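Local structure of phospho-2-dehydro-3-deoxyheptonate aldolase (Francisella tularensis, 3TQK) at residues Arg50-Gly56 / Asp83-Arg89; Ile154-Gly160 / Ala178-Lys183; Gln276-Ala281 / Met333-Leu337. The protein probably catalyses the stereospecific condensation of phosphoenolpyruvate with D-erythrose 4-phosphate to give DAHP, the first step of the route to chorismate. All blocks are in the same frame, centred on the assembly; numbering follows the deposited sequence.

Contact 1: Arg50-Gly56 / Asp83-Arg89; sequences RVAVVVG and DILIIMR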
# COMPACT_ATOMS: atom_id res chain seq x y z
N ARG A 50 -15.76 28.99 -1.82
CA ARG A 50 -15.73 28.52 -0.44
C ARG A 50 -14.55 27.59 -0.24
O ARG A 50 -14.06 26.99 -1.20
CB ARG A 50 -17.02 27.78 -0.08
CG ARG A 50 -18.22 28.69 0.05
CD ARG A 50 -19.38 27.98 0.72
NE ARG A 50 -19.66 26.70 0.08
CZ ARG A 50 -20.46 25.77 0.58
NH1 ARG A 50 -21.07 25.95 1.76
NH2 ARG A 50 -20.64 24.64 -0.10
N VAL A 51 -14.08 27.49 0.99
CA VAL A 51 -12.98 26.59 1.33
C VAL A 51 -13.56 25.41 2.11
O VAL A 51 -14.44 25.60 2.93
CB VAL A 51 -11.90 27.35 2.12
CG1 VAL A 51 -10.98 26.41 2.85
CG2 VAL A 51 -11.09 28.24 1.17
N ALA A 52 -13.11 24.19 1.81
CA ALA A 52 -13.57 22.98 2.50
C ALA A 52 -12.71 22.78 3.74
O ALA A 52 -11.49 22.97 3.68
CB ALA A 52 -13.46 21.77 1.60
N VAL A 53 -13.34 22.40 4.85
CA VAL A 53 -12.62 22.19 6.10
C VAL A 53 -12.99 20.84 6.66
O VAL A 53 -14.15 20.61 7.03
CB VAL A 53 -12.93 23.30 7.13
CG1 VAL A 53 -12.22 23.03 8.44
CG2 VAL A 53 -12.52 24.67 6.58
N VAL A 54 -12.00 19.94 6.67
CA VAL A 54 -12.14 18.60 7.21
C VAL A 54 -11.56 18.65 8.60
O VAL A 54 -10.35 18.74 8.78
CB VAL A 54 -11.38 17.57 6.37
CG1 VAL A 54 -11.44 16.17 7.04
CG2 VAL A 54 -11.94 17.53 4.95
N VAL A 55 -12.44 18.60 9.59
CA VAL A 55 -12.07 18.94 10.94
C VAL A 55 -12.65 17.92 11.90
O VAL A 55 -13.82 17.56 11.82
CB VAL A 55 -12.55 20.37 11.30
CG1 VAL A 55 -14.06 20.47 11.20
CG2 VAL A 55 -12.09 20.75 12.69
N GLY A 56 -11.83 17.45 12.82
CA GLY A 56 -12.30 16.53 13.84
C GLY A 56 -11.15 15.86 14.55
O GLY A 56 -10.00 16.26 14.38
N ASP A 83 -19.20 30.70 3.53
CA ASP A 83 -17.75 30.82 3.31
C ASP A 83 -16.99 29.51 3.35
O ASP A 83 -15.94 29.39 2.75
CB ASP A 83 -17.17 31.76 4.37
CG ASP A 83 -17.78 33.14 4.30
OD1 ASP A 83 -17.94 33.62 3.16
OD2 ASP A 83 -18.08 33.74 5.35
N ILE A 84 -17.55 28.52 4.04
CA ILE A 84 -16.82 27.31 4.41
C ILE A 84 -17.73 26.10 4.30
O ILE A 84 -18.89 26.16 4.70
CB ILE A 84 -16.38 27.44 5.89
CG1 ILE A 84 -15.05 28.16 6.00
CG2 ILE A 84 -16.22 26.11 6.54
CD1 ILE A 84 -14.69 28.42 7.46
N LEU A 85 -17.22 25.00 3.74
CA LEU A 85 -17.91 23.72 3.81
C LEU A 85 -17.23 22.88 4.89
O LEU A 85 -16.06 22.51 4.75
CB LEU A 85 -17.88 22.98 2.47
CG LEU A 85 -18.58 21.62 2.44
CD1 LEU A 85 -20.08 21.74 2.75
CD2 LEU A 85 -18.37 20.92 1.10
N ILE A 86 -17.95 22.62 5.98
CA ILE A 86 -17.43 21.85 7.11
C ILE A 86 -17.76 20.39 6.91
O ILE A 86 -18.92 20.04 6.67
CB ILE A 86 -18.01 22.33 8.46
CG1 ILE A 86 -17.46 23.72 8.81
CG2 ILE A 86 -17.63 21.36 9.57
CD1 ILE A 86 -18.20 24.42 9.90
N ILE A 87 -16.72 19.57 6.96
CA ILE A 87 -16.85 18.12 6.85
C ILE A 87 -16.20 17.52 8.08
O ILE A 87 -15.05 17.82 8.38
CB ILE A 87 -16.14 17.57 5.61
CG1 ILE A 87 -16.72 18.20 4.34
CG2 ILE A 87 -16.27 16.03 5.58
CD1 ILE A 87 -16.02 17.76 3.08
N MSE A 88 -16.94 16.69 8.81
CA MSE A 88 -16.37 16.14 10.02
C MSE A 88 -15.48 14.94 9.78
O MSE A 88 -15.85 14.00 9.09
CB MSE A 88 -17.40 15.69 11.02
CG MSE A 88 -16.67 15.06 12.21
SE MSE A 88 -17.73 15.07 13.70
CE MSE A 88 -16.79 13.84 14.91
N ARG A 89 -14.32 14.99 10.42
CA ARG A 89 -13.31 13.96 10.33
C ARG A 89 -13.69 12.79 11.23
O ARG A 89 -13.80 12.94 12.45
CB ARG A 89 -11.98 14.58 10.75
CG ARG A 89 -10.76 13.73 10.63
CD ARG A 89 -9.60 14.36 11.41
NE ARG A 89 -8.61 13.33 11.64
CZ ARG A 89 -7.63 13.02 10.80
NH1 ARG A 89 -7.45 13.71 9.68
NH2 ARG A 89 -6.80 12.02 11.09
O HOH W 1 -7.85 16.93 10.04

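Contact 2: Ile154-Gly160 / Ala178-Lys183; sequences ITWGAIG and ASIGFK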
# COMPACT_ATOMS: atom_id res chain seq x y z
N ILE A 154 -20.00 8.40 3.26
CA ILE A 154 -18.80 9.24 3.18
C ILE A 154 -18.92 10.23 2.01
O ILE A 154 -19.19 9.84 0.86
CB ILE A 154 -17.55 8.38 3.00
CG1 ILE A 154 -17.34 7.51 4.24
CG2 ILE A 154 -16.30 9.24 2.71
CD1 ILE A 154 -17.27 8.28 5.53
N THR A 155 -18.72 11.51 2.35
CA THR A 155 -18.73 12.62 1.40
C THR A 155 -17.36 12.81 0.74
O THR A 155 -17.27 13.06 -0.45
CB THR A 155 -19.08 13.91 2.11
OG1 THR A 155 -20.46 13.87 2.50
CG2 THR A 155 -18.80 15.14 1.21
N TRP A 156 -16.31 12.68 1.55
CA TRP A 156 -14.95 12.92 1.12
C TRP A 156 -14.06 11.92 1.82
O TRP A 156 -14.20 11.72 3.02
CB TRP A 156 -14.51 14.32 1.52
CG TRP A 156 -13.10 14.65 1.20
CD1 TRP A 156 -12.65 15.25 0.08
CD2 TRP A 156 -11.96 14.42 2.02
NE1 TRP A 156 -11.29 15.40 0.14
CE2 TRP A 156 -10.85 14.91 1.33
CE3 TRP A 156 -11.77 13.84 3.28
CZ2 TRP A 156 -9.56 14.83 1.84
CZ3 TRP A 156 -10.49 13.77 3.79
CH2 TRP A 156 -9.41 14.26 3.07
N GLY A 157 -13.14 11.31 1.09
CA GLY A 157 -12.24 10.32 1.68
C GLY A 157 -10.80 10.60 1.37
O GLY A 157 -10.50 11.41 0.50
N ALA A 158 -9.90 9.92 2.07
CA ALA A 158 -8.47 10.11 1.87
C ALA A 158 -7.74 8.80 1.65
O ALA A 158 -8.11 7.77 2.23
CB ALA A 158 -7.87 10.83 3.06
N ILE A 159 -6.69 8.86 0.83
CA ILE A 159 -5.67 7.83 0.77
C ILE A 159 -4.48 8.38 1.53
O ILE A 159 -4.01 9.49 1.24
CB ILE A 159 -5.28 7.49 -0.67
CG1 ILE A 159 -6.51 7.05 -1.47
CG2 ILE A 159 -4.20 6.40 -0.71
CD1 ILE A 159 -7.24 5.84 -0.85
N GLY A 160 -3.99 7.62 2.50
CA GLY A 160 -2.93 8.11 3.40
C GLY A 160 -1.57 8.18 2.75
O GLY A 160 -1.36 7.64 1.67
N ALA A 178 -17.31 8.97 -3.40
CA ALA A 178 -16.80 10.13 -2.67
C ALA A 178 -15.69 10.83 -3.44
O ALA A 178 -14.99 10.21 -4.24
CB ALA A 178 -16.28 9.70 -1.30
N SER A 179 -15.53 12.13 -3.22
CA SER A 179 -14.31 12.80 -3.62
C SER A 179 -13.16 12.23 -2.78
O SER A 179 -13.38 11.80 -1.65
CB SER A 179 -14.43 14.31 -3.41
OG SER A 179 -15.35 14.88 -4.31
N ILE A 180 -11.95 12.22 -3.33
CA ILE A 180 -10.81 11.59 -2.68
C ILE A 180 -9.57 12.49 -2.73
O ILE A 180 -9.19 12.93 -3.80
CB ILE A 180 -10.44 10.26 -3.33
CG1 ILE A 180 -11.61 9.28 -3.32
CG2 ILE A 180 -9.23 9.63 -2.63
CD1 ILE A 180 -12.03 8.87 -1.91
N GLY A 181 -8.96 12.73 -1.59
CA GLY A 181 -7.66 13.37 -1.53
C GLY A 181 -6.57 12.34 -1.27
O GLY A 181 -6.77 11.37 -0.53
N PHE A 182 -5.41 12.55 -1.90
CA PHE A 182 -4.24 11.67 -1.77
C PHE A 182 -3.12 12.44 -1.10
O PHE A 182 -2.64 13.45 -1.63
CB PHE A 182 -3.74 11.23 -3.14
CG PHE A 182 -4.69 10.33 -3.90
CD1 PHE A 182 -5.81 10.85 -4.52
CD2 PHE A 182 -4.43 8.97 -4.02
CE1 PHE A 182 -6.68 10.02 -5.24
CE2 PHE A 182 -5.31 8.15 -4.75
CZ PHE A 182 -6.41 8.67 -5.36
N LYS A 183 -2.66 11.94 0.03
CA LYS A 183 -1.59 12.59 0.78
C LYS A 183 -0.25 12.42 0.08
O LYS A 183 0.00 11.40 -0.55
CB LYS A 183 -1.55 12.04 2.21
CG LYS A 183 -2.77 12.48 3.03
CD LYS A 183 -2.55 12.40 4.53
CE LYS A 183 -3.15 13.62 5.24
NZ LYS A 183 -2.80 13.65 6.69

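Contact 3: Gln276-Ala281 / Met333-Leu337; sequences QISVLA and MLEML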
# COMPACT_ATOMS: atom_id res chain seq x y z
N GLN A 276 -0.81 24.33 14.60
CA GLN A 276 -1.82 24.22 13.53
C GLN A 276 -2.33 25.60 13.13
O GLN A 276 -2.42 25.91 11.93
CB GLN A 276 -3.01 23.35 13.96
CG GLN A 276 -2.71 21.84 13.99
CD GLN A 276 -3.96 20.99 14.22
OE1 GLN A 276 -4.80 20.85 13.33
NE2 GLN A 276 -4.08 20.42 15.41
N ILE A 277 -2.61 26.42 14.14
CA ILE A 277 -3.14 27.76 13.94
C ILE A 277 -2.16 28.69 13.22
O ILE A 277 -2.58 29.63 12.56
CB ILE A 277 -3.61 28.41 15.29
CG1 ILE A 277 -4.63 29.52 15.03
CG2 ILE A 277 -2.42 28.93 16.11
CD1 ILE A 277 -5.33 30.04 16.29
N SER A 278 -0.86 28.44 13.34
CA SER A 278 0.11 29.31 12.69
C SER A 278 0.33 28.86 11.25
O SER A 278 0.53 29.69 10.36
CB SER A 278 1.42 29.40 13.48
OG SER A 278 2.24 28.27 13.28
N VAL A 279 0.28 27.54 11.00
CA VAL A 279 0.23 27.02 9.64
C VAL A 279 -1.03 27.55 8.93
O VAL A 279 -0.95 27.97 7.78
CB VAL A 279 0.25 25.47 9.60
CG1 VAL A 279 -0.09 24.94 8.19
CG2 VAL A 279 1.62 24.95 10.07
N LEU A 280 -2.16 27.54 9.62
CA LEU A 280 -3.42 28.07 9.07
C LEU A 280 -3.33 29.57 8.73
O LEU A 280 -3.89 30.00 7.72
CB LEU A 280 -4.59 27.84 10.03
CG LEU A 280 -5.97 28.18 9.46
CD1 LEU A 280 -6.29 27.33 8.24
CD2 LEU A 280 -7.02 27.99 10.52
N ALA A 281 -2.61 30.33 9.55
CA ALA A 281 -2.42 31.77 9.29
C ALA A 281 -1.73 32.01 7.95
O ALA A 281 -2.09 32.93 7.22
CB ALA A 281 -1.62 32.42 10.42
N MSE A 333 -10.20 29.23 14.35
CA MSE A 333 -9.65 28.84 13.08
C MSE A 333 -10.70 28.96 11.97
O MSE A 333 -10.39 29.40 10.88
CB MSE A 333 -9.07 27.43 13.18
CG MSE A 333 -7.86 27.37 14.10
SE MSE A 333 -7.26 25.59 14.57
CE MSE A 333 -6.13 25.27 13.00
N LEU A 334 -11.95 28.60 12.27
CA LEU A 334 -13.04 28.79 11.32
C LEU A 334 -13.24 30.28 11.03
O LEU A 334 -13.38 30.68 9.87
CB LEU A 334 -14.33 28.14 11.82
CG LEU A 334 -14.34 26.61 11.98
CD1 LEU A 334 -15.58 26.16 12.73
CD2 LEU A 334 -14.24 25.88 10.64
N GLU A 335 -13.22 31.11 12.08
CA GLU A 335 -13.30 32.56 11.91
C GLU A 335 -12.22 33.04 10.94
O GLU A 335 -12.50 33.79 10.01
CB GLU A 335 -13.16 33.29 13.25
CG GLU A 335 -14.37 33.17 14.19
CD GLU A 335 -14.09 33.68 15.61
OE1 GLU A 335 -13.10 34.42 15.81
OE2 GLU A 335 -14.87 33.34 16.54
N MSE A 336 -10.99 32.58 11.15
CA MSE A 336 -9.87 32.96 10.30
C MSE A 336 -10.09 32.56 8.85
O MSE A 336 -9.78 33.34 7.95
CB MSE A 336 -8.57 32.33 10.79
CG MSE A 336 -8.03 32.93 12.07
SE MSE A 336 -6.73 31.73 12.87
CE MSE A 336 -5.28 31.98 11.58
N LEU A 337 -10.59 31.35 8.63
CA LEU A 337 -10.83 30.84 7.28
C LEU A 337 -11.96 31.59 6.57
O LEU A 337 -11.86 31.88 5.37
CB LEU A 337 -11.12 29.34 7.30
CG LEU A 337 -9.87 28.47 7.47
CD1 LEU A 337 -10.22 27.12 8.02
CD2 LEU A 337 -9.13 28.32 6.15

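Contact 1: Arg50-Gly56 / Asp83-Arg89
Arg-50 lies across the start of Asp-83-Arg-89, where the two chains become the first pair of parallel strands of the TIM barrel, joined by helix 63-80 in a beta-alpha-beta unit. Its aliphatic stem runs past the Asp-83 carbonyl, and a bend at chi3 (-52°) brings one face of the guanidinium over Leu-85 CB. A long, flexible arginine suits this rim, since its NE and NH2 form salt bridges with Asp-48 and Glu-39 while NH1 bonds to the His-81 carbonyl.

From Val-51 onward the ladder is regular: Val-51, Val-53 and Val-55 each donate N-H to one residue of the other segment and accept from the residue two further on. Val-53 N meets Leu-85 O at 2.7 Å and Val-53 O receives Ile-87 N at 2.8 Å. Ala-52 and Val-54, with Leu-85 and Ile-87, face the barrel interior, and the small Ala-52 suits the place where Ile-40 of helix 27-45 packs. Val-53 turns outward, its CG2 4.0 Å from Ile-84 CG2, and the pair meets Leu-337 of helix 327-344. Branched residues suit extended backbone and fill the layer between sheet and helices. The side chains of Val-54 and Arg-89 cross at about a right angle, Val-54 CG1 4.1 Å from Arg-89 CB. Val-55 points outward; chi1 of 61° sets CG1 between backbone N and carbonyl carbon, 4.0 Å from Ile-86 CG2.

At Gly-56 (phi 166°) a beta carbon would be jammed against the carbonyl O of Val-55 and clash with Arg-89 O, so glycine suits the place. Arg-89 extends toward the manganese site, its NE and NH2 bonded to the carbonyls of Pro-57 and of the metal ligand Cys-58. Arg-89 N bonds to Val-55 O at 3.0 Å, and Arg-89 CD rests 3.5 Å from Gly-56 O.

Contact 2: Ile154-Gly160 / Ala178-Lys183
Gly-157 and Gly-181 are bonded to each other in the middle of this parallel pair, with Gly-181 N donating to Gly-157 O at 2.9 Å. The backbone ladder continues on both sides: Gly-157 N to Ser-179 O, Ile-159 N to Gly-181 O and Lys-183 N to Ile-159 O, with a weak link from Ser-179 N to Thr-155 O at the entrance.

Among the apolar contacts, the indole of Trp-156 lies along the inner face of the partner strand. With CG anti to the backbone N (chi1 177°), CD1 comes 4.0 Å from Ser-179 CB and CZ2 4.1 Å from Gly-181 CA, which that glycine's bare alpha carbon makes possible. On the outer face Ile-180 folds its CD1 to 3.9 Å from Gly-157 CA. Ile-159 and Phe-182 point the same way side by side, Ile-159 CG1 3.7 Å from Phe-182 CE2, and Phe-182 goes on to pack against helix 191-200.

Two polar ends find partners beyond the strand pair. Trp-156 NE1 bonds to His-227, which satisfies the buried N-H. Lys-183 sets CB and CG against Ile-159 O before its NZ forms a salt bridge with Asp-263, near the manganese ligand His-266. Glycines set opposite large side chains, Gly-181 under Trp-156 inside and Gly-157 beside Ile-180 outside, thus let neighbouring strands of a TIM barrel pack closely, with the metal site at their C-terminal ends.

Contact 3: Gln276-Ala281 / Met333-Leu337
Met-333, modelled as selenomethionine, reaches across to Gln-276-Ala-281 with every part of its side chain but the selenium in close touch. CB presses on Leu-280 CD2 at 3.4 Å, tighter than ordinary van der Waals contact. CG lies 3.7 Å from the same methyl and 4.0 Å from Ile-277 CG1. A turn about the CG-SE bond (chi3 85°) brings CE back over the other helix, to within 3.8 Å of both Gln-276 CB and Leu-280 CD2. Such an unbranched, pliable chain is suited to following the uneven surface between two helices.

Its neighbours complete the apolar seam. Met-336, a second selenomethionine, holds its selenium 3.7 Å from Ile-277 CG1 and sets CE beside Ala-281 CA, where the small alanine admits it. Leu-280 divides its two methyls, CD2 going to Met-333 and CD1 to Leu-337 CD2 at 3.7 Å. The amide of Gln-276 turns from the seam, its OE1 accepting from the backbone N of the manganese ligand Glu-299. With axes 10.6 Å apart and only 4° from parallel, the two segments pack as adjacent helices do in the outer layer of a TIM barrel.

How the contacts relate
Along the chain the contacts come in series, contact 1 first, then contact 2, then contact 3. Contacts 1 and 2 belong to the same closed eight-stranded barrel, as its strands one and two and its strands four and five, with centres about 13 Å apart. They meet through its interior, where Val-54 and Ile-87 touch Trp-156. Contact 3 lies in the helical layer outside, its centre about 12 Å from that of contact 1; Leu-334 of helix 327-344 also packs on Val-53 and Ile-84. Contacts 2 and 3, about 22 Å apart between centres, do not touch. Together they span the barrel from core to helical shell, and Arg-89, Lys-183 and Gln-276 each extend toward residues of the manganese site.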